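Local coordinates for protein purine nucleoside phosphorylase YlmD (PDB 6T1B) that catalyses the phosphorolysis of adenosine, inosine and S-methyl-5'-thioadenosine to the free base and a ribose 1-phosphate, and also deaminates adenosine, using a catalytic zinc ion, at residues G27-H32 and A41-G46; E72-C77 and L118-F123; I129-P134 and I172-G177; V187-V192 and G213-D218. All coordinates share one frame; numbering follows the deposited sequence.

Overall arrangement
Interactions 2 and 3 are buried strand pairings, one in each of the two six-stranded mixed sheets: interaction 2 joins an outermost strand to its parallel neighbour, interaction 3 pairs two inner strands antiparallel. Interaction 1 starts on the same sheet as interaction 2 but is made mostly by loops, partly buried, and relies on one doubly gripped carbonyl and bridging waters. Both 1 and 2 reach the inosine, and Met45 and Gly46 pack on Cys122. A hydrogen bond from Tyr130 to Gly27 ties interaction 3 to interaction 1. Interaction 4 stands apart in a three-stranded sheet, its centre about 27 Å from that of interaction 3, and adds a tyrosine-carboxylate bond to its backbone pairing.

Interaction 1 of 4, residues G27-H32 and A41-G46; sequences GLTTKH and ASLNMG. With NOS (inosine), chain B.
Two successive amides of the 41-46 loop converge on one carbonyl, that of Lys31. Ser42 N reaches Lys31 O at 2.9 Å, nearly along the C=O direction, whereas Leu43 N comes in at 2.8 Å from above the carbonyl plane. Both N-H groups point almost straight at the oxygen, so the loop is pinned where a cis peptide bond precedes Ser42.

Water extends this polar seam. One water accepts from Thr29 OG1 at 2.7 Å and donates to Thr30 O and Leu43 O, while Thr29 OG1 is also bonded to Leu265 N on the neighbouring strand. Nearer the surface, a second water bridges His32 ND1 and Ser42 OG, at the edge of the imidazole and in its plane; the CG of Lys31 sits over one face of that ring. Ser42 OG is also bonded to Gly34 N, and His32 NE2 to Ala249 O.

Strand 25-29 runs out here into residues 30-32, and the chain returns as the loop leading to helix 53-67. Leu43 is the centre of an inverse gamma turn, and Asn44 OD1 accepts from Gly46 N in an Asx turn. Gly46 lines the inosine pocket, its CA 3.5 Å from N7 of the base.

Among apolar groups, Leu43 swings its CG away from the amide nitrogen (chi1 -162°), which lays CD2 across the side chain of Thr29, 3.9 Å from its CB. Thr29 CG2 and Met45 CE meet tip to tip at 3.9 Å, beside Leu63 of helix 53-67.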
# COMPACT_ATOMS: atom_id res chain seq x y z
N GLY A 27 2.47 7.36 5.31
CA GLY A 27 1.55 8.16 4.54
C GLY A 27 1.43 7.65 3.12
O GLY A 27 1.95 6.59 2.76
N LEU A 28 0.72 8.45 2.33
CA LEU A 28 0.51 8.18 0.91
C LEU A 28 0.56 9.53 0.19
O LEU A 28 -0.07 10.51 0.64
CB LEU A 28 -0.85 7.55 0.65
CG LEU A 28 -1.21 7.19 -0.79
CD1 LEU A 28 -0.49 5.94 -1.26
CD2 LEU A 28 -2.70 6.98 -0.96
N THR A 29 1.33 9.60 -0.89
CA THR A 29 1.40 10.87 -1.62
C THR A 29 0.11 11.13 -2.40
O THR A 29 -0.66 10.21 -2.67
CB THR A 29 2.60 10.88 -2.59
OG1 THR A 29 2.51 9.82 -3.53
CG2 THR A 29 3.90 10.77 -1.84
N THR A 30 -0.10 12.40 -2.76
CA THR A 30 -1.13 12.78 -3.73
C THR A 30 -0.43 13.11 -5.04
O THR A 30 0.79 13.06 -5.15
CB THR A 30 -1.94 13.99 -3.27
OG1 THR A 30 -1.10 15.14 -3.41
CG2 THR A 30 -2.46 13.80 -1.87
N LYS A 31 -1.21 13.48 -6.04
CA LYS A 31 -0.65 13.60 -7.38
C LYS A 31 0.04 14.93 -7.61
O LYS A 31 0.59 15.13 -8.70
CB LYS A 31 -1.75 13.40 -8.43
CG LYS A 31 -2.77 14.45 -8.42
CD LYS A 31 -4.13 14.02 -9.00
CE LYS A 31 -4.03 13.35 -10.35
NZ LYS A 31 -5.37 13.43 -11.06
N HIS A 32 -0.01 15.87 -6.67
CA HIS A 32 0.44 17.23 -6.92
C HIS A 32 1.80 17.55 -6.31
O HIS A 32 2.22 16.94 -5.32
CB HIS A 32 -0.61 18.19 -6.41
CG HIS A 32 -1.92 18.02 -7.10
ND1 HIS A 32 -2.07 18.30 -8.45
CD2 HIS A 32 -3.11 17.54 -6.67
CE1 HIS A 32 -3.31 18.02 -8.80
NE2 HIS A 32 -3.97 17.58 -7.74
N ALA A 41 0.94 13.76 -14.70
CA ALA A 41 0.99 15.04 -14.00
C ALA A 41 0.48 14.87 -12.58
O ALA A 41 -0.65 14.42 -12.38
CB ALA A 41 0.13 16.04 -14.75
N SER A 42 1.28 15.26 -11.56
CA SER A 42 2.68 15.69 -11.68
C SER A 42 3.63 14.90 -10.75
O SER A 42 4.79 14.68 -11.10
CB SER A 42 2.87 17.17 -11.38
OG SER A 42 2.49 17.50 -10.05
N LEU A 43 3.16 14.47 -9.57
CA LEU A 43 4.03 13.76 -8.62
C LEU A 43 3.98 12.25 -8.84
O LEU A 43 3.65 11.46 -7.96
CB LEU A 43 3.68 14.12 -7.18
CG LEU A 43 4.75 13.80 -6.15
CD1 LEU A 43 5.92 14.74 -6.21
CD2 LEU A 43 4.16 13.78 -4.75
N ASN A 44 4.33 11.85 -10.06
CA ASN A 44 4.39 10.44 -10.38
C ASN A 44 5.60 9.82 -9.73
O ASN A 44 6.74 10.21 -10.02
CB ASN A 44 4.45 10.20 -11.87
CG ASN A 44 4.69 8.76 -12.17
OD1 ASN A 44 4.18 7.87 -11.48
ND2 ASN A 44 5.50 8.49 -13.16
N MET A 45 5.38 8.84 -8.87
CA MET A 45 6.46 8.15 -8.18
C MET A 45 6.89 6.84 -8.83
O MET A 45 7.85 6.21 -8.35
CB MET A 45 6.04 7.89 -6.74
CG MET A 45 5.63 9.13 -6.02
SD MET A 45 7.00 10.34 -5.99
CE MET A 45 6.75 11.19 -4.48
N GLY A 46 6.20 6.39 -9.87
CA GLY A 46 6.45 5.09 -10.46
C GLY A 46 7.49 5.16 -11.55
O GLY A 46 7.37 5.95 -12.48
N9 NOS B . 4.71 0.11 -11.32
C4 NOS B . 5.56 0.08 -10.28
N3 NOS B . 5.70 -0.81 -9.11
C2 NOS B . 6.77 -0.59 -8.18
N1 NOS B . 7.70 0.49 -8.35
C6 NOS B . 7.61 1.37 -9.45
O6 NOS B . 8.42 2.26 -9.53
C5 NOS B . 6.46 1.11 -10.44
N7 NOS B . 6.11 1.76 -11.50
C8 NOS B . 5.06 1.17 -12.06
C5' NOS B . 1.74 -1.17 -8.50
O5' NOS B . 0.43 -0.72 -8.13
C4' NOS B . 1.83 -1.41 -9.98
O4' NOS B . 2.58 -0.33 -10.57
C1' NOS B . 3.60 -0.85 -11.41
C2' NOS B . 3.87 -2.27 -10.93
O2' NOS B . 4.33 -3.07 -12.01
C3' NOS B . 2.50 -2.71 -10.41
O3' NOS B . 1.75 -3.31 -11.48
O HOH W 1 1.92 10.81 -5.92
O HOH W 2 0.01 18.68 -10.23

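Interaction 2 of 4, residues E72-C77 and L118-F123; sequences ERWVCC and LLALCF. With NOS (inosine), chain B.
Leu118 turns its CG anti to the backbone N (chi1 -166°), while Trp74 has CG beside its own N (chi1 -59°), and the two side chains consequently run side by side from adjacent strands. Leu118 CD2 comes to rest over one face of the indole, 3.6 Å from the centroid of the five-membered ring and only 16° off its normal, a CH-pi contact. The methyl of Ala120 meets the six-membered part obliquely, 3.9 Å from Trp74 CE3. Trp74 NE1 is bonded to Phe69 O, which helps fix the rotation of the ring.

The backbones pair in parallel. Leu118 N donates to Arg73 O at 3.0 Å, Val75 N to Leu118 O at 2.8 Å and Ala120 N to Val75 O at 3.0 Å, the last clearly bent. Beyond this the two chains diverge, and a water takes the N-H of Cys77 and also lies within hydrogen-bonding distance of Ala120 O. Cys77 SG still packs against Leu121 CG at 3.9 Å.

The widening lies beside the inosine. Cys122 O accepts from the ribose O5' at 3.1 Å, and Cys122 SG lies 3.6 Å from C6 of the base; Cys77 and Phe123 also belong to the pocket.

Strand 74-75 is the outermost strand here, with strand 264-269 on the other flank of strand 118-123. Trp74 is covered by Leu63 and Arg60 of helix 53-67, while Val75 and Leu119, on the other face, pack on Leu110 of strand 109-112.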
# COMPACT_ATOMS: atom_id res chain seq x y z
N GLU A 72 18.16 7.77 -0.45
CA GLU A 72 19.14 6.70 -0.27
C GLU A 72 18.73 5.68 0.80
O GLU A 72 19.34 4.61 0.90
CB GLU A 72 20.48 7.31 0.12
CG GLU A 72 21.16 8.12 -0.98
CD GLU A 72 20.48 9.45 -1.27
OE1 GLU A 72 19.83 10.01 -0.36
OE2 GLU A 72 20.58 9.94 -2.41
N ARG A 73 17.74 6.01 1.63
CA ARG A 73 17.31 5.13 2.71
C ARG A 73 16.00 4.40 2.41
O ARG A 73 15.48 3.70 3.29
CB ARG A 73 17.21 5.91 4.02
CG ARG A 73 18.56 6.37 4.54
CD ARG A 73 18.44 7.29 5.72
NE ARG A 73 19.64 8.11 5.86
CZ ARG A 73 19.77 9.10 6.74
NH1 ARG A 73 18.77 9.39 7.57
NH2 ARG A 73 20.89 9.80 6.79
N TRP A 74 15.48 4.52 1.19
CA TRP A 74 14.23 3.86 0.85
C TRP A 74 14.52 2.45 0.36
O TRP A 74 15.59 2.18 -0.20
CB TRP A 74 13.48 4.59 -0.25
CG TRP A 74 13.11 6.01 -0.00
CD1 TRP A 74 13.50 6.84 1.01
CD2 TRP A 74 12.23 6.76 -0.84
NE1 TRP A 74 12.91 8.09 0.84
CE2 TRP A 74 12.14 8.05 -0.30
CE3 TRP A 74 11.51 6.46 -2.00
CZ2 TRP A 74 11.35 9.04 -0.89
CZ3 TRP A 74 10.76 7.45 -2.59
CH2 TRP A 74 10.68 8.71 -2.03
N VAL A 75 13.52 1.56 0.49
CA VAL A 75 13.57 0.22 -0.10
C VAL A 75 12.27 -0.01 -0.85
O VAL A 75 11.19 0.17 -0.28
CB VAL A 75 13.74 -0.87 0.96
CG1 VAL A 75 13.85 -2.22 0.28
CG2 VAL A 75 14.96 -0.62 1.83
N CYS A 76 12.39 -0.40 -2.12
CA CYS A 76 11.27 -0.65 -3.01
C CYS A 76 11.32 -2.10 -3.46
O CYS A 76 12.36 -2.78 -3.39
CB CYS A 76 11.37 0.27 -4.23
SG CYS A 76 11.27 2.04 -3.83
N CYS A 77 10.19 -2.56 -3.99
CA CYS A 77 10.09 -3.91 -4.52
C CYS A 77 9.42 -3.92 -5.89
O CYS A 77 8.84 -2.93 -6.33
CB CYS A 77 9.37 -4.85 -3.55
SG CYS A 77 7.68 -4.42 -3.13
N LEU A 118 13.00 3.32 4.90
CA LEU A 118 11.67 3.72 4.46
C LEU A 118 11.17 2.72 3.44
O LEU A 118 11.65 2.66 2.32
CB LEU A 118 11.68 5.14 3.87
CG LEU A 118 10.27 5.71 3.70
CD1 LEU A 118 9.65 6.12 5.03
CD2 LEU A 118 10.24 6.87 2.71
N LEU A 119 10.16 1.92 3.82
CA LEU A 119 9.53 1.02 2.87
C LEU A 119 8.68 1.87 1.95
O LEU A 119 7.93 2.74 2.42
CB LEU A 119 8.65 0.01 3.61
CG LEU A 119 9.38 -0.72 4.75
CD1 LEU A 119 8.40 -1.69 5.40
CD2 LEU A 119 10.60 -1.43 4.31
N ALA A 120 8.74 1.61 0.65
CA ALA A 120 8.13 2.51 -0.33
C ALA A 120 7.56 1.68 -1.47
O ALA A 120 8.32 1.06 -2.23
CB ALA A 120 9.18 3.51 -0.81
N LEU A 121 6.23 1.70 -1.61
CA LEU A 121 5.52 0.94 -2.63
C LEU A 121 4.58 1.86 -3.42
O LEU A 121 4.07 2.85 -2.87
CB LEU A 121 4.73 -0.23 -2.02
CG LEU A 121 5.52 -1.50 -1.70
CD1 LEU A 121 6.48 -1.46 -0.53
CD2 LEU A 121 4.55 -2.67 -1.52
N CYS A 122 4.36 1.53 -4.69
CA CYS A 122 3.59 2.36 -5.59
C CYS A 122 2.16 1.88 -5.75
O CYS A 122 1.93 0.65 -5.79
CB CYS A 122 4.26 2.35 -6.96
SG CYS A 122 5.77 3.33 -7.07
N PHE A 123 1.23 2.82 -5.91
CA PHE A 123 -0.19 2.52 -5.92
C PHE A 123 -0.94 3.46 -6.85
O PHE A 123 -0.64 4.66 -6.93
CB PHE A 123 -0.79 2.70 -4.52
CG PHE A 123 -0.33 1.65 -3.59
CD1 PHE A 123 -1.00 0.45 -3.51
CD2 PHE A 123 0.84 1.81 -2.88
CE1 PHE A 123 -0.55 -0.57 -2.69
CE2 PHE A 123 1.30 0.79 -2.06
CZ PHE A 123 0.61 -0.40 -1.98
N9 NOS B . 4.71 0.11 -11.32
C4 NOS B . 5.56 0.08 -10.28
N3 NOS B . 5.70 -0.81 -9.11
C2 NOS B . 6.77 -0.59 -8.18
N1 NOS B . 7.70 0.49 -8.35
C6 NOS B . 7.61 1.37 -9.45
O6 NOS B . 8.42 2.26 -9.53
C5 NOS B . 6.46 1.11 -10.44
N7 NOS B . 6.11 1.76 -11.50
C8 NOS B . 5.06 1.17 -12.06
C5' NOS B . 1.74 -1.17 -8.50
O5' NOS B . 0.43 -0.72 -8.13
C4' NOS B . 1.83 -1.41 -9.98
O4' NOS B . 2.58 -0.33 -10.57
C1' NOS B . 3.60 -0.85 -11.41
C2' NOS B . 3.87 -2.27 -10.93
O2' NOS B . 4.33 -3.07 -12.01
C3' NOS B . 2.50 -2.71 -10.41
O3' NOS B . 1.75 -3.31 -11.48
O HOH W 3 8.14 -0.61 -4.42

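Interaction 3 of 4, residues I129-P134 and I172-G177; sequences IYFVAP and IYVAIG
Ala175 O takes the backbone N-H of Tyr130 at 2.8 Å, nearly straight on, and also lies in the plane of the tyrosine ring at its edge, 3.4 Å from CD1. The return bond, Ala175 N to Tyr130 O, completes one hydrogen-bonded antiparallel pair; Val132 and Tyr173 form the next, Val132 N to Tyr173 O and Tyr173 N to Val132 O, each 2.9 Å. Between them, the non-hydrogen-bonded pair Phe131 and Val174 is drawn close, and Val174 CA makes a CA-H...O contact with Tyr130 O.

On the face carrying Ile129, Phe131 and Val174, the two methyls of the valine divide the work. CG1 meets Ile129 CG2 at 3.7 Å; CG2 reaches Phe131 CD2 at 3.8 Å, the two side chains running alongside one another. On the other face Val132 CG1 touches Tyr173 CB, and Pro134 CD approaches the Tyr173 ring at CD2, 3.7 Å away, the two side chains roughly perpendicular. Tyr130 projects past Gly177, whose CA lies at the ring edge, and its hydroxyl is bonded to Gly27 O in the other large sheet.

This is the interior of a mixed sheet: strand 127-133 has strand 138-144 on its far flank, and strand 173-176 has strand 237-239. Helices 153-163 and 219-229 cover the Ile129-Phe131 face, while Phe21 packs against Tyr130, Val132 and Ala175 on the other.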
# COMPACT_ATOMS: atom_id res chain seq x y z
N ILE A 129 -1.60 -1.65 2.34
CA ILE A 129 -1.86 -2.17 3.68
C ILE A 129 -0.62 -1.87 4.52
O ILE A 129 0.47 -2.40 4.25
CB ILE A 129 -2.20 -3.66 3.68
CG1 ILE A 129 -3.28 -4.02 2.67
CG2 ILE A 129 -2.66 -4.04 5.08
CD1 ILE A 129 -3.54 -5.50 2.58
N TYR A 130 -0.78 -1.00 5.52
CA TYR A 130 0.30 -0.60 6.41
C TYR A 130 0.18 -1.38 7.71
O TYR A 130 -0.91 -1.47 8.29
CB TYR A 130 0.17 0.89 6.75
CG TYR A 130 0.15 1.89 5.59
CD1 TYR A 130 -0.97 2.00 4.77
CD2 TYR A 130 1.21 2.76 5.37
CE1 TYR A 130 -1.01 2.93 3.73
CE2 TYR A 130 1.18 3.67 4.35
CZ TYR A 130 0.06 3.75 3.53
OH TYR A 130 -0.00 4.70 2.51
N PHE A 131 1.32 -1.88 8.21
CA PHE A 131 1.36 -2.68 9.42
C PHE A 131 2.34 -2.05 10.41
O PHE A 131 3.42 -1.58 10.01
CB PHE A 131 1.88 -4.09 9.12
CG PHE A 131 1.05 -4.90 8.17
CD1 PHE A 131 1.11 -4.71 6.81
CD2 PHE A 131 0.25 -5.91 8.65
CE1 PHE A 131 0.36 -5.51 5.97
CE2 PHE A 131 -0.51 -6.70 7.81
CZ PHE A 131 -0.44 -6.51 6.48
N VAL A 132 2.01 -2.11 11.69
CA VAL A 132 2.94 -1.68 12.71
C VAL A 132 2.73 -2.55 13.93
O VAL A 132 1.60 -2.90 14.29
CB VAL A 132 2.78 -0.17 13.04
CG1 VAL A 132 1.44 0.14 13.65
CG2 VAL A 132 3.93 0.32 13.91
N ALA A 133 3.83 -2.93 14.55
CA ALA A 133 3.81 -3.49 15.91
C ALA A 133 4.66 -2.53 16.73
O ALA A 133 5.90 -2.67 16.80
CB ALA A 133 4.35 -4.92 15.93
N PRO A 134 4.05 -1.52 17.36
CA PRO A 134 4.86 -0.44 17.97
C PRO A 134 5.80 -0.91 19.05
O PRO A 134 6.92 -0.41 19.16
CB PRO A 134 3.80 0.51 18.54
CG PRO A 134 2.58 0.24 17.78
CD PRO A 134 2.60 -1.23 17.44
N ILE A 172 -0.41 -6.36 16.63
CA ILE A 172 -0.33 -5.73 15.32
C ILE A 172 -1.47 -4.75 15.14
O ILE A 172 -2.60 -5.00 15.60
CB ILE A 172 -0.35 -6.81 14.22
CG1 ILE A 172 0.83 -7.76 14.43
CG2 ILE A 172 -0.35 -6.18 12.83
CD1 ILE A 172 0.87 -8.91 13.44
N TYR A 173 -1.18 -3.65 14.48
CA TYR A 173 -2.15 -2.64 14.08
C TYR A 173 -1.98 -2.41 12.59
O TYR A 173 -0.88 -2.50 12.04
CB TYR A 173 -1.94 -1.33 14.84
CG TYR A 173 -2.05 -1.47 16.33
CD1 TYR A 173 -3.20 -1.10 17.02
CD2 TYR A 173 -0.98 -1.94 17.07
CE1 TYR A 173 -3.29 -1.23 18.39
CE2 TYR A 173 -1.06 -2.07 18.45
CZ TYR A 173 -2.21 -1.71 19.10
OH TYR A 173 -2.26 -1.83 20.47
N VAL A 174 -3.10 -2.14 11.92
CA VAL A 174 -3.13 -2.06 10.47
C VAL A 174 -3.88 -0.82 10.04
O VAL A 174 -4.92 -0.49 10.62
CB VAL A 174 -3.79 -3.31 9.84
CG1 VAL A 174 -4.00 -3.08 8.36
CG2 VAL A 174 -2.95 -4.56 10.13
N ALA A 175 -3.38 -0.13 9.02
CA ALA A 175 -4.16 0.89 8.33
C ALA A 175 -4.30 0.44 6.89
O ALA A 175 -3.31 0.09 6.24
CB ALA A 175 -3.48 2.25 8.40
N ILE A 176 -5.53 0.42 6.39
CA ILE A 176 -5.83 0.14 4.99
C ILE A 176 -6.06 1.49 4.34
O ILE A 176 -6.94 2.24 4.77
CB ILE A 176 -7.03 -0.79 4.87
CG1 ILE A 176 -6.66 -2.18 5.38
CG2 ILE A 176 -7.55 -0.86 3.45
CD1 ILE A 176 -7.83 -3.08 5.62
N GLY A 177 -5.22 1.83 3.37
CA GLY A 177 -5.20 3.17 2.83
C GLY A 177 -6.12 3.38 1.65
O GLY A 177 -6.88 2.48 1.26

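Interaction 4 of 4, residues V187-V192 and G213-D218; sequences VDDRVV and GQYALD
Val187 and Tyr215 form a hydrogen-bonded antiparallel pair, each N-H giving a 2.8 Å bond to the other's O, Val187 N to Tyr215 O and Tyr215 N to Val187 O, just before the chain turns into helix 189-195. Tyr215 makes the largest share of the contact. Its OH donates to Asp189 OD1 at a short 2.5 Å, on the syn side of a carboxylate turned 70° from the ring plane. Val192 CG2 sits over one ring face, 4.0 Å from the centroid in a CH-pi contact, and Trp207 of strand 207-211 meets the ring nearly at right angles. Leu217, its CG trans to the amide nitrogen (chi1 172°), sets CD2 against both Val187 CG2 (4.0 Å) and Val191 CG1 (3.9 Å). Asp188 is the N-cap: its OD1 accepts from Val191 N. A water accepts from Asp189 N and donates to Asp189 OD2 and Gly213 O, joining the first turn to the residue just ahead of strand 214-217.

The edge of a small three-stranded sheet is thus fastened to the helix that follows it. With a phenol proton and a water proton, one on each oxygen, and the helix N-terminus beside it, the Asp189 carboxylate is probably stabilised as the anion.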
# COMPACT_ATOMS: atom_id res chain seq x y z
N VAL A 187 -15.97 -6.26 -11.22
CA VAL A 187 -15.21 -7.43 -11.64
C VAL A 187 -16.18 -8.55 -12.02
O VAL A 187 -17.40 -8.44 -11.83
CB VAL A 187 -14.22 -7.91 -10.57
CG1 VAL A 187 -13.30 -6.76 -10.18
CG2 VAL A 187 -14.96 -8.47 -9.35
N ASP A 188 -15.62 -9.64 -12.53
CA ASP A 188 -16.40 -10.78 -13.03
C ASP A 188 -16.30 -11.98 -12.09
O ASP A 188 -15.63 -11.93 -11.05
CB ASP A 188 -15.98 -11.14 -14.46
CG ASP A 188 -14.50 -11.46 -14.58
OD1 ASP A 188 -13.86 -11.77 -13.55
OD2 ASP A 188 -13.97 -11.39 -15.71
N ASP A 189 -16.99 -13.06 -12.46
CA ASP A 189 -17.00 -14.25 -11.61
C ASP A 189 -15.60 -14.79 -11.36
O ASP A 189 -15.32 -15.34 -10.29
CB ASP A 189 -17.85 -15.34 -12.25
CG ASP A 189 -19.31 -15.05 -12.17
OD1 ASP A 189 -19.82 -14.94 -11.03
OD2 ASP A 189 -19.95 -14.91 -13.23
N ARG A 190 -14.71 -14.67 -12.35
CA ARG A 190 -13.35 -15.15 -12.18
C ARG A 190 -12.70 -14.52 -10.96
O ARG A 190 -12.09 -15.21 -10.12
CB ARG A 190 -12.55 -14.84 -13.44
CG ARG A 190 -11.13 -15.38 -13.45
CD ARG A 190 -10.15 -14.37 -12.88
NE ARG A 190 -9.93 -13.21 -13.75
CZ ARG A 190 -8.92 -13.10 -14.62
NH1 ARG A 190 -8.78 -12.01 -15.35
NH2 ARG A 190 -8.06 -14.10 -14.75
N VAL A 191 -12.81 -13.20 -10.83
CA VAL A 191 -12.17 -12.52 -9.71
C VAL A 191 -12.81 -12.93 -8.39
O VAL A 191 -12.12 -13.34 -7.45
CB VAL A 191 -12.20 -10.99 -9.91
CG1 VAL A 191 -11.71 -10.29 -8.65
CG2 VAL A 191 -11.34 -10.62 -11.09
N VAL A 192 -14.13 -12.84 -8.29
CA VAL A 192 -14.75 -13.15 -7.00
C VAL A 192 -14.52 -14.61 -6.64
O VAL A 192 -14.28 -14.95 -5.47
CB VAL A 192 -16.23 -12.73 -6.95
CG1 VAL A 192 -16.34 -11.20 -7.12
CG2 VAL A 192 -17.05 -13.45 -7.98
N GLY A 213 -23.39 -11.55 -13.32
CA GLY A 213 -21.99 -11.81 -13.58
C GLY A 213 -21.06 -10.65 -13.34
O GLY A 213 -19.87 -10.76 -13.64
N GLN A 214 -21.56 -9.53 -12.81
CA GLN A 214 -20.76 -8.35 -12.54
C GLN A 214 -20.89 -7.99 -11.06
O GLN A 214 -22.02 -7.91 -10.55
CB GLN A 214 -21.24 -7.18 -13.39
CG GLN A 214 -21.02 -7.38 -14.87
CD GLN A 214 -19.55 -7.31 -15.22
OE1 GLN A 214 -18.89 -8.34 -15.42
NE2 GLN A 214 -19.02 -6.10 -15.29
N TYR A 215 -19.75 -7.77 -10.41
CA TYR A 215 -19.71 -7.56 -8.97
C TYR A 215 -18.96 -6.29 -8.63
O TYR A 215 -17.83 -6.08 -9.08
CB TYR A 215 -19.01 -8.74 -8.29
CG TYR A 215 -19.66 -10.05 -8.62
CD1 TYR A 215 -19.26 -10.77 -9.73
CD2 TYR A 215 -20.69 -10.56 -7.84
CE1 TYR A 215 -19.85 -11.97 -10.06
CE2 TYR A 215 -21.28 -11.76 -8.16
CZ TYR A 215 -20.86 -12.46 -9.27
OH TYR A 215 -21.46 -13.65 -9.60
N ALA A 216 -19.61 -5.43 -7.85
CA ALA A 216 -18.93 -4.31 -7.22
C ALA A 216 -18.10 -4.84 -6.06
O ALA A 216 -18.66 -5.37 -5.09
CB ALA A 216 -19.96 -3.31 -6.72
N LEU A 217 -16.78 -4.71 -6.16
CA LEU A 217 -15.87 -5.37 -5.24
C LEU A 217 -15.21 -4.36 -4.32
O LEU A 217 -14.73 -3.32 -4.78
CB LEU A 217 -14.80 -6.12 -6.03
CG LEU A 217 -13.64 -6.72 -5.26
CD1 LEU A 217 -14.14 -7.73 -4.26
CD2 LEU A 217 -12.68 -7.37 -6.22
N ASP A 218 -15.18 -4.68 -3.03
CA ASP A 218 -14.57 -3.84 -1.99
C ASP A 218 -13.29 -4.55 -1.52
O ASP A 218 -13.33 -5.37 -0.59
CB ASP A 218 -15.53 -3.63 -0.84
CG ASP A 218 -15.02 -2.63 0.18
OD1 ASP A 218 -15.84 -2.18 1.01
OD2 ASP A 218 -13.81 -2.30 0.15
O HOH W 4 -18.85 -12.96 -14.87